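Local structure of farnesyltransferase, putative (Trypanosoma cruzi, 3WCA) at residues 246-251 / 295-301; 203-207 / 290-294; 180-186 / 270-276. The protein probably condenses two farnesyl diphosphate molecules and reduces the product with NAD(P)H to squalene, using magnesium, at the first step towards lanosterol. The protein carries 1 engineered substitution. One frame throughout, in Å; residues are numbered along the deposited sequence.

Interaction 1 (246-251 / 295-301); sequences AVECLN and FNNKDVF
N251 meets both F295 and N296 where the chain leaves helix 274-294, and its side chain can be followed outward. CB lies 3.8 Å from F295 CE1. CG turns beside the backbone N (chi1 -71°), which brings the amide next to the F295 ring, the two planes 44° apart. OD1 then takes a weak, bent bond from N296 N at 2.8 Å and also sits 3.2 Å from F295 CD1. ND2 gives a nearly straight bond to N296 OD1 (3.1 Å, 174°); the acceptor lies in the N251 amide plane, while the donor stands above the carbonyl plane of N296. ND2 of N296 is hydrogen-bonded to R339 O. In this all-helical isoprenoid synthase fold, the N251 bonds fasten the loop after helix 274-294 to helix 243-258; an Asx turn at N297 starts the 3-10 turn 298-301, which delivers F301 to the same helix. A246 CB lies over one face of the F301 ring, 3.6 Å from its centroid, a CH-pi contact. One turn on, L250 CB touches F301 CZ, and L250 CD2 reaches N297 O at 3.3 Å. V247 CG2 packs on CB of K298, a lysine whose NZ forms a salt bridge with E243.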
loop_
_atom_site.group_PDB
_atom_site.type_symbol
_atom_site.label_atom_id
_atom_site.label_comp_id
_atom_site.label_asym_id
_atom_site.label_seq_id
_atom_site.Cartn_x
_atom_site.Cartn_y
_atom_site.Cartn_z
ATOM N N ALA A 246 13.440 16.773 12.183
ATOM C CA ALA A 246 12.986 15.902 11.099
ATOM C C ALA A 246 12.917 14.464 11.631
ATOM O O ALA A 246 11.905 13.776 11.466
ATOM C CB ALA A 246 13.941 15.996 9.899
ATOM N N VAL A 247 13.985 14.037 12.298
ATOM C CA VAL A 247 14.050 12.695 12.856
ATOM C C VAL A 247 12.973 12.431 13.904
ATOM O O VAL A 247 12.401 11.346 13.924
ATOM C CB VAL A 247 15.457 12.412 13.432
ATOM C CG1 VAL A 247 15.447 11.182 14.327
ATOM C CG2 VAL A 247 16.415 12.186 12.285
ATOM N N GLU A 248 12.686 13.412 14.762
ATOM C CA GLU A 248 11.655 13.235 15.784
ATOM C C GLU A 248 10.283 13.092 15.133
ATOM O O GLU A 248 9.423 12.358 15.619
ATOM C CB GLU A 248 11.635 14.426 16.757
ATOM C CG GLU A 248 12.847 14.490 17.693
ATOM C CD GLU A 248 12.783 15.638 18.703
ATOM O OE1 GLU A 248 13.711 15.722 19.540
ATOM O OE2 GLU A 248 11.827 16.449 18.666
ATOM N N CYS A 249 10.072 13.813 14.042
ATOM C CA CYS A 249 8.800 13.740 13.342
ATOM C C CYS A 249 8.749 12.398 12.589
ATOM O O CYS A 249 7.722 11.728 12.575
ATOM C CB CYS A 249 8.668 14.910 12.373
ATOM S SG CYS A 249 7.150 14.860 11.418
ATOM N N LEU A 250 9.865 12.020 11.967
ATOM C CA LEU A 250 9.965 10.742 11.268
ATOM C C LEU A 250 9.609 9.645 12.264
ATOM O O LEU A 250 8.845 8.726 11.947
ATOM C CB LEU A 250 11.388 10.511 10.758
ATOM C CG LEU A 250 11.811 9.058 10.456
ATOM C CD1 LEU A 250 10.887 8.464 9.401
ATOM C CD2 LEU A 250 13.269 9.018 9.964
ATOM N N ASN A 251 10.143 9.750 13.481
ATOM C CA ASN A 251 9.857 8.737 14.494
ATOM C C ASN A 251 8.396 8.716 14.919
ATOM O O ASN A 251 7.862 7.663 15.258
ATOM C CB ASN A 251 10.766 8.918 15.715
ATOM C CG ASN A 251 12.196 8.547 15.415
ATOM O OD1 ASN A 251 12.467 7.878 14.412
ATOM N ND2 ASN A 251 13.125 8.974 16.271
ATOM N N PHE A 295 13.212 3.874 10.659
ATOM C CA PHE A 295 13.061 4.403 11.997
ATOM C C PHE A 295 14.347 5.039 12.529
ATOM O O PHE A 295 15.409 4.441 12.463
ATOM C CB PHE A 295 12.614 3.297 12.953
ATOM C CG PHE A 295 12.494 3.749 14.382
ATOM C CD1 PHE A 295 11.617 4.770 14.732
ATOM C CD2 PHE A 295 13.260 3.152 15.380
ATOM C CE1 PHE A 295 11.505 5.195 16.065
ATOM C CE2 PHE A 295 13.161 3.563 16.711
ATOM C CZ PHE A 295 12.278 4.590 17.057
ATOM N N ASN A 296 14.227 6.255 13.057
ATOM C CA ASN A 296 15.354 6.968 13.640
ATOM C C ASN A 296 16.524 7.053 12.665
ATOM O O ASN A 296 17.673 7.111 13.083
ATOM C CB ASN A 296 15.783 6.251 14.930
ATOM C CG ASN A 296 16.437 7.187 15.945
ATOM O OD1 ASN A 296 16.129 8.367 16.003
ATOM N ND2 ASN A 296 17.329 6.647 16.761
ATOM N N ASN A 297 16.224 7.078 11.367
ATOM C CA ASN A 297 17.258 7.132 10.331
ATOM C C ASN A 297 17.196 8.450 9.584
ATOM O O ASN A 297 16.293 8.663 8.782
ATOM C CB ASN A 297 17.066 5.979 9.334
ATOM C CG ASN A 297 18.194 5.886 8.312
ATOM O OD1 ASN A 297 19.042 6.778 8.215
ATOM N ND2 ASN A 297 18.203 4.800 7.536
ATOM N N LYS A 298 18.165 9.331 9.814
ATOM C CA LYS A 298 18.126 10.626 9.150
ATOM C C LYS A 298 18.405 10.589 7.645
ATOM O O LYS A 298 18.210 11.583 6.945
ATOM C CB LYS A 298 19.062 11.620 9.870
ATOM C CG LYS A 298 20.405 11.851 9.239
ATOM C CD LYS A 298 21.391 10.766 9.586
ATOM C CE LYS A 298 22.780 11.166 9.119
ATOM N NZ LYS A 298 23.207 12.447 9.742
ATOM N N ASP A 299 18.831 9.437 7.144
ATOM C CA ASP A 299 19.109 9.284 5.720
ATOM C C ASP A 299 17.812 9.379 4.938
ATOM O O ASP A 299 17.807 9.681 3.751
ATOM C CB ASP A 299 19.770 7.931 5.427
ATOM C CG ASP A 299 21.208 7.857 5.920
ATOM O OD1 ASP A 299 21.834 8.924 6.061
ATOM O OD2 ASP A 299 21.717 6.733 6.145
ATOM N N VAL A 300 16.710 9.106 5.619
ATOM C CA VAL A 300 15.388 9.166 5.011
ATOM C C VAL A 300 15.119 10.535 4.379
ATOM O O VAL A 300 14.338 10.653 3.433
ATOM C CB VAL A 300 14.295 8.874 6.088
ATOM C CG1 VAL A 300 12.916 9.232 5.570
ATOM C CG2 VAL A 300 14.353 7.398 6.496
ATOM N N PHE A 301 15.785 11.571 4.879
ATOM C CA PHE A 301 15.536 12.905 4.363
ATOM C C PHE A 301 16.385 13.365 3.190
ATOM O O PHE A 301 16.338 14.535 2.814
ATOM C CB PHE A 301 15.581 13.905 5.517
ATOM C CG PHE A 301 14.487 13.683 6.530
ATOM C CD1 PHE A 301 13.173 13.996 6.226
ATOM C CD2 PHE A 301 14.763 13.089 7.758
ATOM C CE1 PHE A 301 12.146 13.716 7.135
ATOM C CE2 PHE A 301 13.740 12.806 8.669
ATOM C CZ PHE A 301 12.434 13.120 8.353
#

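Interaction 2 (203-207 / 290-294); sequences TNIIR and TLSLV
Helices 191-207 and 274-294 belong to the helical bundle of the squalene/phytoene synthase fold, and here their C-terminal turns run roughly alongside each other, T203 facing T290 and L291. The axes of the two short segments approach to 10.0 Å, with a 32° angle between their N-to-C directions, and the interface is made by side chains without a hydrogen bond across it. The T203 methyl does the touching: with OG1 beside the backbone N (chi1 -59°), CG2 is the branch that points between the helices, where it meets T290 CG2 at 3.8 Å and the backbone of L291. OG1 of each threonine bonds back to its own helix, T203 to F199 O and T290 to M286 O, which satisfies both hydroxyls; the methyls are the branches in the seam. On one flank the ends of two branched chains meet obliquely, I206 CD1 and L291 CD1 being 4.1 Å apart. I206 uses its other branch as well, CG2 lying 3.9 Å from V294 CG2. R207 contributes the aliphatic start of its chain, CB standing 4.1 Å from T290 CG2, before the bend at chi3 (56°) carries the guanidinium over N204 OD1. N204 lines the pocket of the bound farnesyl thiodiphosphate, and the R207 side chain lies about 4 Å from that ligand. Helix 243-258 packs on I206 and L291, with L250 and M253 against I206 and V254 and L258 against L291, while helix 322-338 adds L336 beside L291.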
loop_
_atom_site.group_PDB
_atom_site.type_symbol
_atom_site.label_atom_id
_atom_site.label_comp_id
_atom_site.label_asym_id
_atom_site.label_seq_id
_atom_site.Cartn_x
_atom_site.Cartn_y
_atom_site.Cartn_z
ATOM N N THR A 203 4.021 2.825 5.438
ATOM C CA THR A 203 5.455 2.572 5.413
ATOM C C THR A 203 6.026 3.170 4.135
ATOM O O THR A 203 7.115 3.733 4.144
ATOM C CB THR A 203 5.771 1.068 5.492
ATOM O OG1 THR A 203 5.215 0.537 6.703
ATOM C CG2 THR A 203 7.277 0.837 5.523
ATOM N N ASN A 204 5.283 3.091 3.035
ATOM C CA ASN A 204 5.800 3.667 1.808
ATOM C C ASN A 204 5.793 5.188 1.889
ATOM O O ASN A 204 6.743 5.826 1.471
ATOM C CB ASN A 204 4.999 3.199 0.591
ATOM C CG ASN A 204 5.208 1.715 0.286
ATOM O OD1 ASN A 204 6.157 1.091 0.766
ATOM N ND2 ASN A 204 4.323 1.152 -0.522
ATOM N N ILE A 205 4.722 5.769 2.424
ATOM C CA ILE A 205 4.642 7.226 2.542
ATOM C C ILE A 205 5.804 7.752 3.395
ATOM O O ILE A 205 6.395 8.804 3.098
ATOM C CB ILE A 205 3.271 7.659 3.148
ATOM C CG1 ILE A 205 2.210 7.665 2.042
ATOM C CG2 ILE A 205 3.373 9.055 3.786
ATOM C CD1 ILE A 205 0.779 7.901 2.538
ATOM N N ILE A 206 6.142 7.006 4.444
ATOM C CA ILE A 206 7.239 7.379 5.317
ATOM C C ILE A 206 8.575 7.270 4.576
ATOM O O ILE A 206 9.384 8.205 4.607
ATOM C CB ILE A 206 7.297 6.475 6.564
ATOM C CG1 ILE A 206 6.091 6.747 7.459
ATOM C CG2 ILE A 206 8.598 6.707 7.321
ATOM C CD1 ILE A 206 5.995 5.825 8.667
ATOM N N ARG A 207 8.796 6.135 3.915
ATOM C CA ARG A 207 10.039 5.893 3.179
ATOM C C ARG A 207 10.258 6.860 2.023
ATOM O O ARG A 207 11.392 7.271 1.771
ATOM C CB ARG A 207 10.079 4.458 2.607
ATOM C CG ARG A 207 11.353 4.147 1.763
ATOM C CD ARG A 207 11.127 3.031 0.712
ATOM N NE ARG A 207 10.019 3.352 -0.190
ATOM C CZ ARG A 207 9.337 2.451 -0.900
ATOM N NH1 ARG A 207 9.660 1.162 -0.816
ATOM N NH2 ARG A 207 8.308 2.828 -1.666
ATOM N N THR A 290 11.330 -2.536 6.069
ATOM C CA THR A 290 11.579 -1.162 5.654
ATOM C C THR A 290 11.383 -0.218 6.852
ATOM O O THR A 290 12.212 0.655 7.116
ATOM C CB THR A 290 10.611 -0.741 4.552
ATOM O OG1 THR A 290 10.831 -1.550 3.398
ATOM C CG2 THR A 290 10.807 0.716 4.180
ATOM N N LEU A 291 10.283 -0.416 7.572
ATOM C CA LEU A 291 9.958 0.397 8.723
ATOM C C LEU A 291 11.058 0.342 9.788
ATOM O O LEU A 291 11.370 1.357 10.414
ATOM C CB LEU A 291 8.631 -0.061 9.335
ATOM C CG LEU A 291 8.038 0.932 10.339
ATOM C CD1 LEU A 291 7.547 2.183 9.576
ATOM C CD2 LEU A 291 6.908 0.274 11.124
ATOM N N SER A 292 11.641 -0.835 9.996
ATOM C CA SER A 292 12.705 -0.969 10.991
ATOM C C SER A 292 13.951 -0.223 10.527
ATOM O O SER A 292 14.740 0.248 11.339
ATOM C CB SER A 292 13.048 -2.440 11.223
ATOM O OG SER A 292 13.753 -2.983 10.129
ATOM N N LEU A 293 14.118 -0.110 9.215
ATOM C CA LEU A 293 15.263 0.578 8.636
ATOM C C LEU A 293 15.099 2.098 8.604
ATOM O O LEU A 293 16.070 2.825 8.795
ATOM C CB LEU A 293 15.514 0.083 7.213
ATOM C CG LEU A 293 16.673 -0.889 6.993
ATOM C CD1 LEU A 293 16.500 -2.137 7.843
ATOM C CD2 LEU A 293 16.737 -1.248 5.515
ATOM N N VAL A 294 13.885 2.588 8.356
ATOM C CA VAL A 294 13.690 4.027 8.294
ATOM C C VAL A 294 13.581 4.662 9.663
ATOM O O VAL A 294 13.818 5.856 9.812
ATOM C CB VAL A 294 12.424 4.440 7.492
ATOM C CG1 VAL A 294 12.504 3.906 6.076
ATOM C CG2 VAL A 294 11.173 3.964 8.209
#

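Interaction 3 (180-186 / 270-276); sequences GLEDVRL and SLRDPSV
E182 reaches across to the backbone of R272 and D273, joining the loop after helix 154-179 to the N-terminus of helix 274-294 at the surface of the helical fold. D273 is the N-cap of that helix, and the buried carboxylate of E182 sits next to the cap.

The E182 chain, folded at chi2, curls its carboxylate back toward the other segment, where the two oxygens take two successive N-H groups. OE1 receives R272 N on its syn lone pair at 2.8 Å, and OE2 receives D273 N at 2.9 Å, also on the syn side but 27° out of the carboxylate plane. A water donates to OE1 and accepts from D183 N. In return R272 sends its side chain, extended from CG to NE, along the loop: NE gives a bond to L181 O (3.1 Å, 162°), and NH2 makes a weak one to G180 O. Both carbonyls meet the guanidinium at its edge, while the peptide of E182 and D183 lies over one face, D183 N above the centre. The nearby guanidinium would be expected to favour a charged E182.

Apolar contacts flank this network. L181 CD1 packs on V276 CG2 at 3.8 Å, with M53 of helix 51-72 touching both residues. L186 CD2 meets L271 CD2 at 3.9 Å, and T173 and V177 of helix 154-179 lie against L186.

The D273 side chain caps its own helix: OD1 accepts from V276 N through its anti lone pair (167°) and weakly from S275 N, while D273 OD2 faces L181 CD2 at 3.5 Å.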
loop_
_atom_site.group_PDB
_atom_site.type_symbol
_atom_site.label_atom_id
_atom_site.label_comp_id
_atom_site.label_asym_id
_atom_site.label_seq_id
_atom_site.Cartn_x
_atom_site.Cartn_y
_atom_site.Cartn_z
ATOM N N GLY A 180 -13.343 -19.059 -2.782
ATOM C CA GLY A 180 -13.539 -20.284 -2.034
ATOM C C GLY A 180 -12.289 -20.671 -1.256
ATOM O O GLY A 180 -12.366 -21.434 -0.284
ATOM N N LEU A 181 -11.137 -20.134 -1.672
ATOM C CA LEU A 181 -9.857 -20.426 -1.024
ATOM C C LEU A 181 -9.851 -20.116 0.469
ATOM O O LEU A 181 -9.205 -20.820 1.239
ATOM C CB LEU A 181 -8.714 -19.667 -1.716
ATOM C CG LEU A 181 -8.340 -20.126 -3.131
ATOM C CD1 LEU A 181 -7.170 -19.307 -3.656
ATOM C CD2 LEU A 181 -7.980 -21.610 -3.108
ATOM N N GLU A 182 -10.549 -19.062 0.881
ATOM C CA GLU A 182 -10.614 -18.722 2.304
ATOM C C GLU A 182 -12.071 -18.830 2.752
ATOM O O GLU A 182 -12.985 -18.801 1.929
ATOM C CB GLU A 182 -10.110 -17.296 2.571
ATOM C CG GLU A 182 -8.624 -17.041 2.292
ATOM C CD GLU A 182 -7.684 -17.866 3.145
ATOM O OE1 GLU A 182 -8.004 -18.143 4.315
ATOM O OE2 GLU A 182 -6.599 -18.226 2.649
ATOM N N ASP A 183 -12.287 -18.940 4.058
ATOM C CA ASP A 183 -13.637 -19.067 4.593
ATOM C C ASP A 183 -14.440 -17.763 4.538
ATOM O O ASP A 183 -13.900 -16.679 4.751
ATOM C CB ASP A 183 -13.565 -19.578 6.031
ATOM C CG ASP A 183 -14.929 -19.750 6.651
ATOM O OD1 ASP A 183 -15.761 -20.487 6.071
ATOM O OD2 ASP A 183 -15.164 -19.147 7.717
ATOM N N VAL A 184 -15.738 -17.885 4.265
ATOM C CA VAL A 184 -16.636 -16.732 4.169
ATOM C C VAL A 184 -16.585 -15.828 5.397
ATOM O O VAL A 184 -16.951 -14.655 5.338
ATOM C CB VAL A 184 -18.108 -17.177 3.972
ATOM C CG1 VAL A 184 -18.982 -15.963 3.651
ATOM C CG2 VAL A 184 -18.202 -18.221 2.868
ATOM N N ARG A 185 -16.135 -16.373 6.516
ATOM C CA ARG A 185 -16.058 -15.594 7.747
ATOM C C ARG A 185 -15.042 -14.448 7.623
ATOM O O ARG A 185 -15.139 -13.438 8.318
ATOM C CB ARG A 185 -15.656 -16.509 8.902
ATOM C CG ARG A 185 -16.164 -16.080 10.274
ATOM C CD ARG A 185 -17.402 -16.882 10.714
ATOM N NE ARG A 185 -18.670 -16.172 10.522
ATOM C CZ ARG A 185 -19.328 -16.090 9.368
ATOM N NH1 ARG A 185 -18.850 -16.676 8.280
ATOM N NH2 ARG A 185 -20.471 -15.417 9.299
ATOM N N LEU A 186 -14.080 -14.609 6.722
ATOM C CA LEU A 186 -13.032 -13.616 6.534
ATOM C C LEU A 186 -13.598 -12.229 6.248
ATOM O O LEU A 186 -13.111 -11.234 6.782
ATOM C CB LEU A 186 -12.098 -14.056 5.401
ATOM C CG LEU A 186 -10.662 -13.518 5.435
ATOM C CD1 LEU A 186 -9.948 -14.001 6.698
ATOM C CD2 LEU A 186 -9.920 -13.994 4.200
ATOM N N SER A 270 -5.381 -15.470 10.305
ATOM C CA SER A 270 -6.720 -15.975 10.021
ATOM C C SER A 270 -6.779 -16.645 8.659
ATOM O O SER A 270 -7.797 -17.237 8.306
ATOM C CB SER A 270 -7.758 -14.847 10.069
ATOM O OG SER A 270 -7.671 -14.005 8.927
ATOM N N LEU A 271 -5.692 -16.546 7.894
ATOM C CA LEU A 271 -5.623 -17.145 6.557
ATOM C C LEU A 271 -5.318 -18.647 6.624
ATOM O O LEU A 271 -4.482 -19.078 7.417
ATOM C CB LEU A 271 -4.556 -16.437 5.721
ATOM C CG LEU A 271 -4.732 -14.938 5.442
ATOM C CD1 LEU A 271 -3.591 -14.488 4.543
ATOM C CD2 LEU A 271 -6.094 -14.649 4.767
ATOM N N ARG A 272 -5.982 -19.441 5.783
ATOM C CA ARG A 272 -5.772 -20.890 5.797
ATOM C C ARG A 272 -5.106 -21.420 4.532
ATOM O O ARG A 272 -4.437 -22.446 4.567
ATOM C CB ARG A 272 -7.106 -21.621 5.997
ATOM C CG ARG A 272 -7.983 -21.630 4.754
ATOM C CD ARG A 272 -9.348 -22.279 5.004
ATOM N NE ARG A 272 -10.180 -22.219 3.805
ATOM C CZ ARG A 272 -11.476 -22.510 3.765
ATOM N NH1 ARG A 272 -12.110 -22.892 4.866
ATOM N NH2 ARG A 272 -12.141 -22.412 2.618
ATOM N N ASP A 273 -5.291 -20.721 3.419
ATOM C CA ASP A 273 -4.713 -21.159 2.159
ATOM C C ASP A 273 -3.277 -20.671 1.998
ATOM O O ASP A 273 -2.995 -19.487 2.168
ATOM C CB ASP A 273 -5.566 -20.673 0.990
ATOM C CG ASP A 273 -5.063 -21.197 -0.341
ATOM O OD1 ASP A 273 -4.192 -20.544 -0.965
ATOM O OD2 ASP A 273 -5.530 -22.281 -0.756
ATOM N N PRO A 274 -2.350 -21.585 1.674
ATOM C CA PRO A 274 -0.932 -21.248 1.497
ATOM C C PRO A 274 -0.587 -20.244 0.404
ATOM O O PRO A 274 0.339 -19.465 0.571
ATOM C CB PRO A 274 -0.264 -22.616 1.294
ATOM C CG PRO A 274 -1.388 -23.513 0.815
ATOM C CD PRO A 274 -2.558 -23.045 1.642
ATOM N N SER A 275 -1.305 -20.264 -0.713
ATOM C CA SER A 275 -1.034 -19.298 -1.776
ATOM C C SER A 275 -1.473 -17.914 -1.312
ATOM O O SER A 275 -0.730 -16.944 -1.445
ATOM C CB SER A 275 -1.793 -19.650 -3.062
ATOM O OG SER A 275 -1.253 -20.806 -3.676
ATOM N N VAL A 276 -2.690 -17.842 -0.776
ATOM C CA VAL A 276 -3.251 -16.593 -0.291
ATOM C C VAL A 276 -2.364 -16.075 0.828
ATOM O O VAL A 276 -2.059 -14.889 0.889
ATOM C CB VAL A 276 -4.702 -16.782 0.246
ATOM C CG1 VAL A 276 -5.162 -15.512 0.988
ATOM C CG2 VAL A 276 -5.664 -17.091 -0.919
HETATM O O HOH W 1 -9.981 -18.577 6.226
#

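In the fold
Interactions 1 and 2 are adjoining, largely buried contacts, their centres about 10 Å apart, interaction 1 lying farther from the centre of the chain; V300 CG2 packs on V294 CB. Interaction 3 is a surface contact, about 28 Å from interaction 2 and 37 Å from interaction 1 between centres, yet it uses the beginning of the helix whose last turn serves interaction 2. Chemistry follows place: interaction 2, helix against helix, is apolar across its seam; interaction 1, loop on helix, combines an asparagine pair with packing on a phenylalanine ring; interaction 3, where a loop meets the start of a helix and the residues just before it, relies on carboxylate, guanidinium and backbone bonds.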